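Local structure of type IV pilus biogenesis factor PilY1 (Pseudomonas aeruginosa, 3HX6) at residues A209-N214 with P254-N259; V141-F146 with P198-L203; V264-Y269 with D281-K286; A224-D229 with T236-V241; G275-F280 with Q326-A331. The protein primes type IV pilus assembly, stabilises the assembled fibres, and supports twitching motility and host-cell adhesion, with calcium binding and release apparently regulating pilus retraction. The protein carries 3 engineered substitutions. All coordinates share one frame; numbering follows the deposited sequence.

Interaction 1 (A209-N214 with P254-N259); sequences AVVTGN and PRLADN. With CA (calcium ion), chain C.
Val211 and Leu256 meet through branched ends that cross obliquely, the closest pair of apolar side-chain atoms being Val211 CG1 and Leu256 CD1 at 3.9 Å. Valine suits this place because its short fork puts a methyl at the interface of two sheets: with CG1 trans to the backbone N (chi1 -178°), that methyl faces Leu256 and also lies 4.3 Å from Pro254 CG. Leucine brings a longer arm from the other side to close the distance.

Contacts of side chain on backbone come from the proline. The ring of Pro254 rests its CG 3.3 Å from Val211 O and its CD 3.7 Å from Thr212 CA, so a compact apolar ring packs directly on the main chain of 209-214. No hydrogen bond joins the segments, and the strand axes stay 7.3 Å apart at 133°, the spacing of stacked sheets rather than of paired strands.

Metal coordination lies at the far end of 254-259. There Asp258 OD1 binds the calcium ion at 2.6 Å, while Asp258 OD2 is held by the backbone N of Gly263, which fixes the carboxylate. Asn260, Asp262, Val264 and Asp266 complete the protein ligands. The contact is face-to-face packing of two successive blades of a beta-propeller, with strand 251-257 leading straight into a calcium-binding loop of EF-hand-like ligand spacing.

Interaction 2 (V141-F146 with P198-L203); sequences VVADAF and PTVARL
Val141 and Pro198 lie alongside each other, running in opposing directions, so that a methyl of one lies along the ring of the other. Both methyls of the valine straddle Pro198 O: Val141 CG2 is the nearer at 3.5 Å and also meets the ring, 3.7 Å from Pro198 CD, while Val141 CG1 stands 3.8 Å from the same oxygen. CG1 reaches Val200 CG2 as well, at a looser 4.4 Å.

Val200 points straight at segment 141-146 and sits across from two alanines. Its CB lies 3.8 Å from Ala143 CB. A chi1 of 176° swings CG1 away from the backbone N and on to Ala145 CB at 3.9 Å, while CG2 stays near Ala143. Alanine fits at both positions because a forked side chain from the facing sheet already fills the layer.

These are the first strands of two consecutive four-stranded blades of the beta-propeller, stacked face to face. They run nearly parallel, at 17° with axes 7.3 Å apart, and share no hydrogen bond; each pairs within its own sheet, as Ala143 does with Val154 and Thr199 with Val211.

On the other face of strand 141-147 Asp144 turns away from this layer. Its buried carboxylate is satisfied by the backbone N of Gln59 and the hydroxyls of Tyr74 and Thr153.

Interaction 3 (V264-Y269 with D281-K286); sequences VADYAY and DLIAGK. With CA (calcium ion), chain C.
At the exit of the calcium-binding loop, Asp266 binds the metal with its side chain and Leu282 with its backbone. The Asp266 O accepts the N-H of Leu282 at 2.8 Å, a moderately bent bond (146° at the hydrogen) whose donor is tilted from the carbonyl plane. Meanwhile the carboxylate grips the calcium ion with both oxygens, OD1 at 2.7 Å and OD2 at 2.5 Å. The side chain leaves the backbone with CG opposite the carbonyl carbon (chi1 -54°), which sends the charge to the ion; the peptide oxygen faces 281-286. Aspartate suits the site because its short acid can clasp the metal; His204 NE2 also bonds OD1. Val264 contributes through its main chain, O to calcium 2.4 Å, a role that makes no demand on its side chain.

Asp266 and Tyr267 both face Ala257, a classic beta bulge where the loop joins strand 267-272. Within the bulge, Tyr267 also pairs with Asp281, antiparallel and non-hydrogen-bonded, the two side chains lying alongside and pointing the same way. Asp281 OD2 sits at the ring edge, in plane, 3.4 Å from Tyr267 CE1, and the same oxygen is held by Arg279 and Ser309 OG.

Two apolar side chains add packing: Leu282 CD1 reaches Ala268 CB at 3.9 Å, and Ile283 lays CG2 over the Asp266 carbonyl. A water donates to two carbonyls, Ala265 O at 2.7 Å and Leu282 O at 2.7 Å, bridging the segments where the chains diverge.

Interaction 4 (A224-D229 with T236-V241); sequences ALLIID and TRKLEV
Leu225 extends its CG away from its own backbone N (chi1 -176°), whereas Leu239 sets CG opposite its carbonyl carbon (chi1 -88°); from these starts the two side chains run side by side and bring Leu225 CD2 to 4.0 Å from Leu239 CD2. Ile227 comes across Leu239, its CD1 4.1 Å from the same Leu239 methyl. On the reverse face Leu226 CD2 lies 3.7 Å from Lys238 CD: the aliphatic part of the lysine covers the leucine, and its bent chain carries NZ off to a salt bridge with Asp190.

The backbone is a regular antiparallel ladder, with Leu239 N to Leu225 O at 2.9 Å and Ile227 N to Arg237 O also at 2.9 Å. In the latter the donor is nearly in line with the C=O bond, though its N-H is bent, 149° at the hydrogen. Toward the turn the ladder is broken by a classic beta bulge: Thr236 and Arg237 both face Ile227, whose O takes Arg237 N at 3.2 Å and a weak second bond from Thr236 N. At the bulge, a water links Asp229 OD1 at 2.8 Å with Thr236 OG1 at 2.7 Å, small polar side chains suiting the hairpin's end. Leu239 CD1 lies over one face of the Arg237 guanidinium, toward its rim, and Arg237 gives NH1 to the carbonyls of Ala303 and Phe306.

This hairpin forms the two outer strands of one propeller blade. Phe280 of strand 276-281 packs on the Leu225 and Leu239 face, while Trp181 and Ile183 of strand 178-184 cover Ile228 on the other side.

Interaction 5 (G275-F280 with Q326-A331); sequences GNLWRF and QAITAA
Gln326 has its buried amide gripped at both ends: OE1 bonds with Thr367 OG1 and NE2 with Tyr369 OH. Two residues on, Ile328 meets Gly275 by resting its terminal methyl on the glycine carbonyl. Glutamine suits its place because one amide both accepts and donates, and here it pairs with two hydroxyls in the connection between sheets of the propeller. Segment 275-280 begins at the turn between two adjacent strands of one blade, 267-272 and 276-281; segment 326-331 belongs to the connection that leads out of that blade to strand 333-336, the first of the next sheet. No hydrogen bond runs directly between the two segments.

Gly275 occupies the turn with a positive phi of 90°, a conformation glycine adopts readily. The closest CA atoms are those of Gly275 and Ala327, 4.4 Å apart. Asp272 OD2 receives Asn276 N, tying the strand to the turn before it.

Ile328 carries the apolar part. It points at the turn, and its CG1 is set opposite the carbonyl carbon (chi1 -64°) with the chain then extended, which makes the terminal methyl the part that touches. The longer arm of this beta-branched side chain lets isoleucine cover both backbone and side chain: CD1 passes Asn276 O at 4.0 Å and ends 4.3 Å from Leu277 CD2. Its shortest approach is to the turn's own carbonyl, Ile328 CD1 to Gly275 O, 3.5 Å.

All five contacts lie in the beta-propeller part of this C-terminal domain, across three consecutive four-stranded blades and the exit to the next sheet. Interactions 1 and 2, with centres 9 Å apart, are face-to-face layers joined by strand pairing, Val211 N to Thr199 O at 2.7 Å. Interactions 1 and 3 share the calcium ion: Asp258 comes from one, Val264 and Asp266 from the other, and Ala257 O meets Asp266 N at 2.6 Å. Interaction 4 packs on interaction 3 through Ile227 CD1 and Leu282 CD2, 3.9 Å apart; the Ile227 side chain lies about 14 Å from the ion. Interaction 5 continues the sheet of interaction 3, with Phe280 N to Ala268 O at 2.8 Å.

Interaction 1 (A209-N214 with P254-N259)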
# COMPACT_ATOMS: atom_id res chain seq x y z
N ALA A 209 4.84 -22.78 16.50
CA ALA A 209 3.76 -23.69 16.80
C ALA A 209 2.42 -23.20 16.30
O ALA A 209 2.25 -22.03 15.93
CB ALA A 209 3.67 -23.92 18.30
N VAL A 210 1.47 -24.12 16.28
CA VAL A 210 0.11 -23.78 15.91
C VAL A 210 -0.53 -23.65 17.28
O VAL A 210 -0.52 -24.60 18.06
CB VAL A 210 -0.58 -24.91 15.14
CG1 VAL A 210 -2.09 -24.66 15.09
CG2 VAL A 210 -0.01 -24.98 13.73
N VAL A 211 -1.05 -22.47 17.58
CA VAL A 211 -1.70 -22.25 18.86
C VAL A 211 -3.17 -22.00 18.58
O VAL A 211 -3.52 -21.04 17.90
CB VAL A 211 -1.07 -21.06 19.59
CG1 VAL A 211 -1.73 -20.86 20.95
CG2 VAL A 211 0.43 -21.32 19.76
N THR A 212 -4.02 -22.87 19.11
CA THR A 212 -5.44 -22.74 18.87
C THR A 212 -6.27 -23.29 20.03
O THR A 212 -5.72 -23.87 20.97
CB THR A 212 -5.80 -23.50 17.58
OG1 THR A 212 -7.15 -23.20 17.21
CG2 THR A 212 -5.63 -25.00 17.78
N GLY A 213 -7.58 -23.08 19.97
CA GLY A 213 -8.46 -23.60 21.01
C GLY A 213 -8.76 -25.04 20.66
O GLY A 213 -8.67 -25.41 19.49
N ASN A 214 -9.11 -25.86 21.65
CA ASN A 214 -9.40 -27.27 21.37
C ASN A 214 -10.69 -27.45 20.57
O ASN A 214 -10.95 -28.51 20.00
CB ASN A 214 -9.49 -28.07 22.67
CG ASN A 214 -10.70 -27.71 23.51
OD1 ASN A 214 -10.96 -26.54 23.78
ND2 ASN A 214 -11.45 -28.73 23.92
N PRO A 254 -7.65 -18.14 19.69
CA PRO A 254 -6.82 -17.34 20.58
C PRO A 254 -6.19 -16.14 19.89
O PRO A 254 -6.10 -16.10 18.65
CB PRO A 254 -5.75 -18.33 21.03
CG PRO A 254 -5.53 -19.13 19.77
CD PRO A 254 -6.95 -19.36 19.25
N ARG A 255 -5.78 -15.16 20.69
CA ARG A 255 -5.08 -14.00 20.18
C ARG A 255 -3.76 -14.00 20.95
O ARG A 255 -3.74 -13.93 22.18
CB ARG A 255 -5.84 -12.70 20.48
CG ARG A 255 -5.08 -11.43 20.11
CD ARG A 255 -4.87 -11.30 18.59
NE ARG A 255 -6.15 -11.30 17.89
CZ ARG A 255 -6.30 -11.24 16.57
NH1 ARG A 255 -5.23 -11.15 15.78
NH2 ARG A 255 -7.51 -11.27 16.04
N LEU A 256 -2.65 -14.09 20.23
CA LEU A 256 -1.36 -14.09 20.89
C LEU A 256 -0.87 -12.67 21.11
O LEU A 256 -1.15 -11.78 20.30
CB LEU A 256 -0.35 -14.89 20.07
CG LEU A 256 -0.24 -16.36 20.47
CD1 LEU A 256 -1.62 -17.01 20.53
CD2 LEU A 256 0.66 -17.08 19.50
N ALA A 257 -0.17 -12.45 22.22
CA ALA A 257 0.36 -11.13 22.54
C ALA A 257 1.87 -11.19 22.65
O ALA A 257 2.42 -12.12 23.25
CB ALA A 257 -0.23 -10.64 23.86
N ASP A 258 2.52 -10.20 22.06
CA ASP A 258 3.97 -10.07 22.07
C ASP A 258 4.22 -8.68 22.64
O ASP A 258 4.18 -7.68 21.93
CB ASP A 258 4.50 -10.16 20.63
CG ASP A 258 5.96 -9.76 20.51
OD1 ASP A 258 6.64 -9.67 21.54
OD2 ASP A 258 6.42 -9.54 19.37
N ASN A 259 4.48 -8.61 23.94
CA ASN A 259 4.65 -7.33 24.60
C ASN A 259 6.02 -6.66 24.64
O ASN A 259 6.23 -5.72 25.40
CB ASN A 259 4.06 -7.41 26.01
CG ASN A 259 2.57 -7.69 25.98
OD1 ASN A 259 1.94 -7.61 24.93
ND2 ASN A 259 2.00 -8.02 27.13
CA CA C . 7.85 -11.32 23.14
O HOH W 1 9.82 -12.42 23.94

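Interaction 2 (V141-F146 with P198-L203)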
# COMPACT_ATOMS: atom_id res chain seq x y z
N VAL A 141 -5.96 -21.22 7.68
CA VAL A 141 -5.02 -20.18 8.08
C VAL A 141 -3.70 -20.41 7.36
O VAL A 141 -3.19 -21.53 7.34
CB VAL A 141 -4.78 -20.22 9.60
CG1 VAL A 141 -3.54 -19.39 9.96
CG2 VAL A 141 -6.00 -19.69 10.34
N VAL A 142 -3.16 -19.36 6.75
CA VAL A 142 -1.87 -19.48 6.07
C VAL A 142 -0.91 -18.53 6.77
O VAL A 142 -1.29 -17.42 7.14
CB VAL A 142 -1.95 -19.12 4.57
CG1 VAL A 142 -2.95 -20.03 3.87
CG2 VAL A 142 -2.35 -17.66 4.39
N ALA A 143 0.33 -18.96 6.96
CA ALA A 143 1.30 -18.11 7.62
C ALA A 143 2.70 -18.59 7.32
O ALA A 143 2.90 -19.72 6.88
CB ALA A 143 1.06 -18.11 9.13
N ASP A 144 3.68 -17.71 7.54
CA ASP A 144 5.07 -18.08 7.35
C ASP A 144 5.54 -18.58 8.71
O ASP A 144 5.20 -18.01 9.74
CB ASP A 144 5.90 -16.87 6.91
CG ASP A 144 5.66 -16.50 5.46
OD1 ASP A 144 5.06 -17.32 4.73
OD2 ASP A 144 6.08 -15.41 5.04
N ALA A 145 6.30 -19.66 8.70
CA ALA A 145 6.81 -20.23 9.94
C ALA A 145 8.20 -20.79 9.70
O ALA A 145 8.57 -21.09 8.57
CB ALA A 145 5.87 -21.33 10.44
N PHE A 146 8.97 -20.94 10.76
CA PHE A 146 10.32 -21.45 10.65
C PHE A 146 10.44 -22.79 11.36
O PHE A 146 10.07 -22.92 12.53
CB PHE A 146 11.29 -20.44 11.26
CG PHE A 146 12.74 -20.77 11.04
CD1 PHE A 146 13.46 -21.47 11.99
CD2 PHE A 146 13.39 -20.33 9.88
CE1 PHE A 146 14.83 -21.72 11.81
CE2 PHE A 146 14.75 -20.58 9.69
CZ PHE A 146 15.47 -21.28 10.66
N PRO A 198 -6.75 -20.97 14.24
CA PRO A 198 -5.46 -21.06 14.91
C PRO A 198 -4.54 -19.90 14.57
O PRO A 198 -4.74 -19.21 13.57
CB PRO A 198 -4.91 -22.39 14.41
CG PRO A 198 -5.42 -22.44 13.01
CD PRO A 198 -6.85 -21.96 13.15
N THR A 199 -3.55 -19.69 15.42
CA THR A 199 -2.54 -18.67 15.20
C THR A 199 -1.24 -19.45 15.06
O THR A 199 -1.03 -20.44 15.76
CB THR A 199 -2.42 -17.68 16.38
OG1 THR A 199 -3.52 -16.76 16.36
CG2 THR A 199 -1.11 -16.88 16.29
N VAL A 200 -0.39 -19.01 14.14
CA VAL A 200 0.90 -19.65 13.94
C VAL A 200 1.90 -18.67 14.49
O VAL A 200 1.97 -17.53 14.04
CB VAL A 200 1.17 -19.90 12.46
CG1 VAL A 200 2.57 -20.47 12.28
CG2 VAL A 200 0.12 -20.85 11.90
N ALA A 201 2.68 -19.09 15.48
CA ALA A 201 3.63 -18.16 16.07
C ALA A 201 4.85 -18.80 16.68
O ALA A 201 4.91 -20.01 16.90
CB ALA A 201 2.92 -17.31 17.12
N ARG A 202 5.84 -17.96 16.94
CA ARG A 202 7.08 -18.40 17.56
C ARG A 202 6.88 -18.29 19.06
O ARG A 202 6.41 -17.27 19.56
CB ARG A 202 8.23 -17.48 17.13
CG ARG A 202 9.56 -17.81 17.79
CD ARG A 202 10.02 -19.21 17.46
NE ARG A 202 11.48 -19.27 17.39
CZ ARG A 202 12.30 -19.07 18.41
NH1 ARG A 202 11.80 -18.79 19.62
NH2 ARG A 202 13.61 -19.12 18.23
N LEU A 203 7.22 -19.36 19.78
CA LEU A 203 7.05 -19.35 21.22
C LEU A 203 8.38 -19.42 21.96
O LEU A 203 9.44 -19.68 21.36
CB LEU A 203 6.15 -20.52 21.66
CG LEU A 203 4.79 -20.63 20.97
CD1 LEU A 203 3.99 -21.79 21.56
CD2 LEU A 203 4.03 -19.33 21.14

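Interaction 3 (V264-Y269 with D281-K286)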
# COMPACT_ATOMS: atom_id res chain seq x y z
N VAL A 264 8.17 -12.96 19.35
CA VAL A 264 7.97 -14.17 20.14
C VAL A 264 6.76 -13.95 21.05
O VAL A 264 6.76 -13.03 21.85
CB VAL A 264 9.19 -14.48 21.00
CG1 VAL A 264 8.97 -15.77 21.78
CG2 VAL A 264 10.42 -14.59 20.12
N ALA A 265 5.75 -14.79 20.90
CA ALA A 265 4.53 -14.68 21.70
C ALA A 265 4.78 -14.83 23.20
O ALA A 265 5.46 -15.76 23.64
CB ALA A 265 3.51 -15.71 21.23
N ASP A 266 4.20 -13.93 23.99
CA ASP A 266 4.36 -13.96 25.43
C ASP A 266 3.13 -14.43 26.18
O ASP A 266 3.24 -15.12 27.20
CB ASP A 266 4.77 -12.58 25.93
CG ASP A 266 5.99 -12.05 25.21
OD1 ASP A 266 7.03 -12.75 25.23
OD2 ASP A 266 5.91 -10.95 24.63
N TYR A 267 1.95 -14.05 25.68
CA TYR A 267 0.68 -14.44 26.28
C TYR A 267 -0.28 -14.84 25.17
O TYR A 267 -0.07 -14.52 24.00
CB TYR A 267 0.01 -13.27 27.02
CG TYR A 267 0.80 -12.65 28.15
CD1 TYR A 267 0.94 -13.31 29.37
CD2 TYR A 267 1.35 -11.38 28.01
CE1 TYR A 267 1.62 -12.71 30.43
CE2 TYR A 267 2.02 -10.77 29.06
CZ TYR A 267 2.15 -11.44 30.26
OH TYR A 267 2.81 -10.83 31.29
N ALA A 268 -1.36 -15.51 25.56
CA ALA A 268 -2.40 -15.90 24.62
C ALA A 268 -3.70 -15.59 25.34
O ALA A 268 -3.80 -15.80 26.55
CB ALA A 268 -2.31 -17.40 24.29
N TYR A 269 -4.67 -15.06 24.60
CA TYR A 269 -5.97 -14.75 25.16
C TYR A 269 -7.00 -15.49 24.31
O TYR A 269 -6.91 -15.50 23.09
CB TYR A 269 -6.26 -13.25 25.08
CG TYR A 269 -5.39 -12.38 25.96
CD1 TYR A 269 -4.12 -11.99 25.56
CD2 TYR A 269 -5.88 -11.89 27.18
CE1 TYR A 269 -3.34 -11.12 26.34
CE2 TYR A 269 -5.11 -11.03 27.96
CZ TYR A 269 -3.85 -10.64 27.54
OH TYR A 269 -3.11 -9.75 28.29
N ASP A 281 -0.11 -17.76 30.18
CA ASP A 281 1.24 -17.24 30.24
C ASP A 281 2.09 -18.17 29.39
O ASP A 281 2.18 -19.37 29.69
CB ASP A 281 1.78 -17.25 31.67
CG ASP A 281 1.11 -16.22 32.57
OD1 ASP A 281 1.40 -16.23 33.79
OD2 ASP A 281 0.31 -15.40 32.07
N LEU A 282 2.69 -17.64 28.33
CA LEU A 282 3.52 -18.46 27.47
C LEU A 282 4.98 -18.07 27.70
O LEU A 282 5.76 -17.94 26.76
CB LEU A 282 3.13 -18.29 25.99
CG LEU A 282 1.67 -18.60 25.65
CD1 LEU A 282 1.46 -18.52 24.13
CD2 LEU A 282 1.28 -19.99 26.18
N ILE A 283 5.33 -17.88 28.97
CA ILE A 283 6.69 -17.53 29.38
C ILE A 283 7.05 -18.40 30.59
O ILE A 283 6.17 -19.00 31.22
CB ILE A 283 6.81 -16.05 29.79
CG1 ILE A 283 5.77 -15.71 30.85
CG2 ILE A 283 6.67 -15.15 28.56
CD1 ILE A 283 5.91 -14.32 31.43
N ALA A 284 8.33 -18.47 30.92
CA ALA A 284 8.80 -19.28 32.04
C ALA A 284 8.26 -18.85 33.40
O ALA A 284 7.82 -17.71 33.58
CB ALA A 284 10.32 -19.29 32.07
N GLY A 285 8.29 -19.77 34.36
CA GLY A 285 7.82 -19.49 35.71
C GLY A 285 8.57 -18.31 36.30
O GLY A 285 7.96 -17.31 36.68
N LYS A 286 9.89 -18.43 36.40
CA LYS A 286 10.71 -17.35 36.92
C LYS A 286 10.59 -16.20 35.94
O LYS A 286 9.80 -16.25 35.00
CB LYS A 286 12.19 -17.76 37.01
CG LYS A 286 12.54 -18.72 38.15
CD LYS A 286 11.95 -20.10 37.95
CE LYS A 286 12.55 -21.09 38.94
NZ LYS A 286 12.40 -20.65 40.36
CA CA C . 7.85 -11.32 23.14
O HOH W 2 5.94 -18.39 24.06
O HOH W 1 9.82 -12.42 23.94

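Interaction 4 (A224-D229 with T236-V241)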
# COMPACT_ATOMS: atom_id res chain seq x y z
N ALA A 224 -9.45 -26.10 26.34
CA ALA A 224 -8.00 -26.09 26.52
C ALA A 224 -7.27 -25.44 25.36
O ALA A 224 -7.72 -25.52 24.22
CB ALA A 224 -7.48 -27.51 26.71
N LEU A 225 -6.16 -24.78 25.65
CA LEU A 225 -5.37 -24.16 24.60
C LEU A 225 -4.45 -25.27 24.10
O LEU A 225 -3.80 -25.94 24.89
CB LEU A 225 -4.51 -23.01 25.14
CG LEU A 225 -3.73 -22.24 24.07
CD1 LEU A 225 -4.70 -21.40 23.24
CD2 LEU A 225 -2.68 -21.33 24.71
N LEU A 226 -4.42 -25.47 22.79
CA LEU A 226 -3.56 -26.49 22.23
C LEU A 226 -2.36 -25.80 21.61
O LEU A 226 -2.51 -24.85 20.84
CB LEU A 226 -4.31 -27.31 21.17
CG LEU A 226 -5.59 -28.02 21.63
CD1 LEU A 226 -6.17 -28.85 20.48
CD2 LEU A 226 -5.29 -28.91 22.82
N ILE A 227 -1.18 -26.26 21.97
CA ILE A 227 0.05 -25.71 21.42
C ILE A 227 0.67 -26.88 20.68
O ILE A 227 1.23 -27.80 21.28
CB ILE A 227 0.96 -25.19 22.53
CG1 ILE A 227 0.27 -24.02 23.25
CG2 ILE A 227 2.29 -24.72 21.94
CD1 ILE A 227 1.06 -23.40 24.38
N ILE A 228 0.52 -26.84 19.36
CA ILE A 228 0.98 -27.89 18.48
C ILE A 228 2.28 -27.51 17.77
O ILE A 228 2.34 -26.47 17.11
CB ILE A 228 -0.11 -28.18 17.43
CG1 ILE A 228 -1.45 -28.41 18.14
CG2 ILE A 228 0.29 -29.38 16.57
CD1 ILE A 228 -2.65 -28.44 17.23
N ASP A 229 3.30 -28.35 17.90
CA ASP A 229 4.57 -28.07 17.25
C ASP A 229 4.34 -27.97 15.75
O ASP A 229 3.79 -28.89 15.13
CB ASP A 229 5.59 -29.18 17.54
CG ASP A 229 6.95 -28.90 16.94
OD1 ASP A 229 7.59 -27.91 17.36
OD2 ASP A 229 7.38 -29.65 16.04
N THR A 236 2.76 -30.03 21.91
CA THR A 236 3.82 -29.51 22.78
C THR A 236 3.28 -29.24 24.19
O THR A 236 3.95 -29.50 25.18
CB THR A 236 4.43 -28.22 22.21
OG1 THR A 236 5.03 -28.50 20.94
CG2 THR A 236 5.49 -27.66 23.15
N ARG A 237 2.07 -28.70 24.26
CA ARG A 237 1.42 -28.41 25.53
C ARG A 237 -0.07 -28.24 25.36
O ARG A 237 -0.54 -27.65 24.38
CB ARG A 237 1.96 -27.13 26.19
CG ARG A 237 3.17 -27.29 27.10
CD ARG A 237 3.00 -28.39 28.14
NE ARG A 237 1.92 -28.17 29.11
CZ ARG A 237 1.96 -27.31 30.13
NH1 ARG A 237 3.02 -26.55 30.33
NH2 ARG A 237 0.93 -27.23 30.96
N LYS A 238 -0.81 -28.79 26.31
CA LYS A 238 -2.26 -28.65 26.34
C LYS A 238 -2.48 -27.93 27.66
O LYS A 238 -2.13 -28.44 28.72
CB LYS A 238 -2.96 -30.01 26.36
CG LYS A 238 -4.45 -29.91 26.63
CD LYS A 238 -5.25 -30.95 25.85
CE LYS A 238 -4.83 -32.38 26.17
NZ LYS A 238 -5.33 -32.85 27.48
N LEU A 239 -3.02 -26.72 27.58
CA LEU A 239 -3.29 -25.93 28.76
C LEU A 239 -4.78 -25.97 29.05
O LEU A 239 -5.56 -25.17 28.51
CB LEU A 239 -2.83 -24.49 28.54
CG LEU A 239 -1.38 -24.12 28.88
CD1 LEU A 239 -0.47 -25.33 28.80
CD2 LEU A 239 -0.91 -23.01 27.94
N GLU A 240 -5.18 -26.91 29.90
CA GLU A 240 -6.58 -27.06 30.24
C GLU A 240 -7.01 -25.95 31.17
O GLU A 240 -6.26 -25.47 32.01
CB GLU A 240 -6.86 -28.41 30.91
CG GLU A 240 -8.36 -28.72 30.95
CD GLU A 240 -8.70 -29.95 31.77
OE1 GLU A 240 -8.12 -31.02 31.51
OE2 GLU A 240 -9.56 -29.84 32.66
N VAL A 241 -8.26 -25.55 30.99
CA VAL A 241 -8.86 -24.51 31.77
C VAL A 241 -10.03 -25.18 32.49
O VAL A 241 -10.63 -26.09 31.95
CB VAL A 241 -9.30 -23.41 30.79
CG1 VAL A 241 -10.81 -23.29 30.76
CG2 VAL A 241 -8.59 -22.13 31.11
O HOH W 3 6.61 -26.70 19.71

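Interaction 5 (G275-F280 with Q326-A331)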
# COMPACT_ATOMS: atom_id res chain seq x y z
N GLY A 275 -18.19 -18.46 27.91
CA GLY A 275 -18.12 -17.02 28.06
C GLY A 275 -16.93 -16.55 28.87
O GLY A 275 -16.83 -15.36 29.19
N ASN A 276 -16.02 -17.45 29.21
CA ASN A 276 -14.85 -17.06 29.97
C ASN A 276 -13.77 -16.57 29.01
O ASN A 276 -13.54 -17.18 27.97
CB ASN A 276 -14.29 -18.25 30.75
CG ASN A 276 -15.30 -18.85 31.68
OD1 ASN A 276 -15.71 -18.22 32.66
ND2 ASN A 276 -15.73 -20.08 31.38
N LEU A 277 -13.12 -15.46 29.36
CA LEU A 277 -12.04 -14.93 28.53
C LEU A 277 -10.78 -15.32 29.30
O LEU A 277 -10.47 -14.74 30.34
CB LEU A 277 -12.15 -13.41 28.39
CG LEU A 277 -11.30 -12.70 27.32
CD1 LEU A 277 -9.81 -12.90 27.60
CD2 LEU A 277 -11.66 -13.24 25.94
N TRP A 278 -10.06 -16.30 28.78
CA TRP A 278 -8.86 -16.79 29.44
C TRP A 278 -7.57 -16.17 28.94
O TRP A 278 -7.48 -15.76 27.79
CB TRP A 278 -8.73 -18.30 29.26
CG TRP A 278 -9.91 -19.09 29.70
CD1 TRP A 278 -10.92 -19.56 28.92
CD2 TRP A 278 -10.22 -19.48 31.04
NE1 TRP A 278 -11.85 -20.23 29.69
CE2 TRP A 278 -11.44 -20.20 31.00
CE3 TRP A 278 -9.58 -19.30 32.28
CZ2 TRP A 278 -12.04 -20.73 32.15
CZ3 TRP A 278 -10.17 -19.83 33.43
CH2 TRP A 278 -11.39 -20.54 33.35
N ARG A 279 -6.58 -16.09 29.82
CA ARG A 279 -5.26 -15.64 29.40
C ARG A 279 -4.34 -16.78 29.80
O ARG A 279 -4.58 -17.46 30.81
CB ARG A 279 -4.80 -14.36 30.09
CG ARG A 279 -3.60 -13.75 29.34
CD ARG A 279 -2.95 -12.59 30.07
NE ARG A 279 -2.11 -13.04 31.18
CZ ARG A 279 -1.45 -12.22 31.99
NH1 ARG A 279 -1.53 -10.90 31.81
NH2 ARG A 279 -0.70 -12.71 32.96
N PHE A 280 -3.30 -16.98 29.01
CA PHE A 280 -2.34 -18.04 29.26
C PHE A 280 -0.96 -17.39 29.23
O PHE A 280 -0.69 -16.55 28.37
CB PHE A 280 -2.43 -19.10 28.15
CG PHE A 280 -3.80 -19.72 28.01
CD1 PHE A 280 -4.09 -20.93 28.63
CD2 PHE A 280 -4.79 -19.09 27.26
CE1 PHE A 280 -5.36 -21.51 28.50
CE2 PHE A 280 -6.06 -19.66 27.12
CZ PHE A 280 -6.35 -20.88 27.75
N GLN A 326 -22.53 -15.91 28.01
CA GLN A 326 -22.46 -15.58 26.59
C GLN A 326 -21.23 -16.24 25.98
O GLN A 326 -20.11 -15.90 26.33
CB GLN A 326 -22.35 -14.07 26.39
CG GLN A 326 -23.57 -13.28 26.78
CD GLN A 326 -23.28 -11.81 26.82
OE1 GLN A 326 -24.01 -11.00 26.24
NE2 GLN A 326 -22.21 -11.44 27.52
N ALA A 327 -21.45 -17.16 25.05
CA ALA A 327 -20.34 -17.85 24.40
C ALA A 327 -19.47 -16.86 23.63
O ALA A 327 -19.96 -15.86 23.10
CB ALA A 327 -20.88 -18.91 23.45
N ILE A 328 -18.18 -17.15 23.59
CA ILE A 328 -17.23 -16.33 22.85
C ILE A 328 -16.63 -17.23 21.78
O ILE A 328 -16.07 -18.29 22.09
CB ILE A 328 -16.10 -15.80 23.74
CG1 ILE A 328 -16.68 -14.87 24.81
CG2 ILE A 328 -15.04 -15.09 22.88
CD1 ILE A 328 -15.74 -14.56 25.94
N THR A 329 -16.77 -16.80 20.53
CA THR A 329 -16.28 -17.55 19.38
C THR A 329 -15.07 -16.87 18.75
O THR A 329 -14.06 -17.52 18.47
CB THR A 329 -17.36 -17.65 18.29
OG1 THR A 329 -18.48 -18.39 18.77
CG2 THR A 329 -16.81 -18.32 17.05
N ALA A 330 -15.19 -15.57 18.53
CA ALA A 330 -14.13 -14.80 17.90
C ALA A 330 -12.94 -14.56 18.81
O ALA A 330 -13.07 -14.53 20.04
CB ALA A 330 -14.68 -13.46 17.42
N ALA A 331 -11.78 -14.37 18.19
CA ALA A 331 -10.56 -14.10 18.91
C ALA A 331 -10.62 -12.70 19.49
O ALA A 331 -11.30 -11.82 18.95
CB ALA A 331 -9.36 -14.19 17.97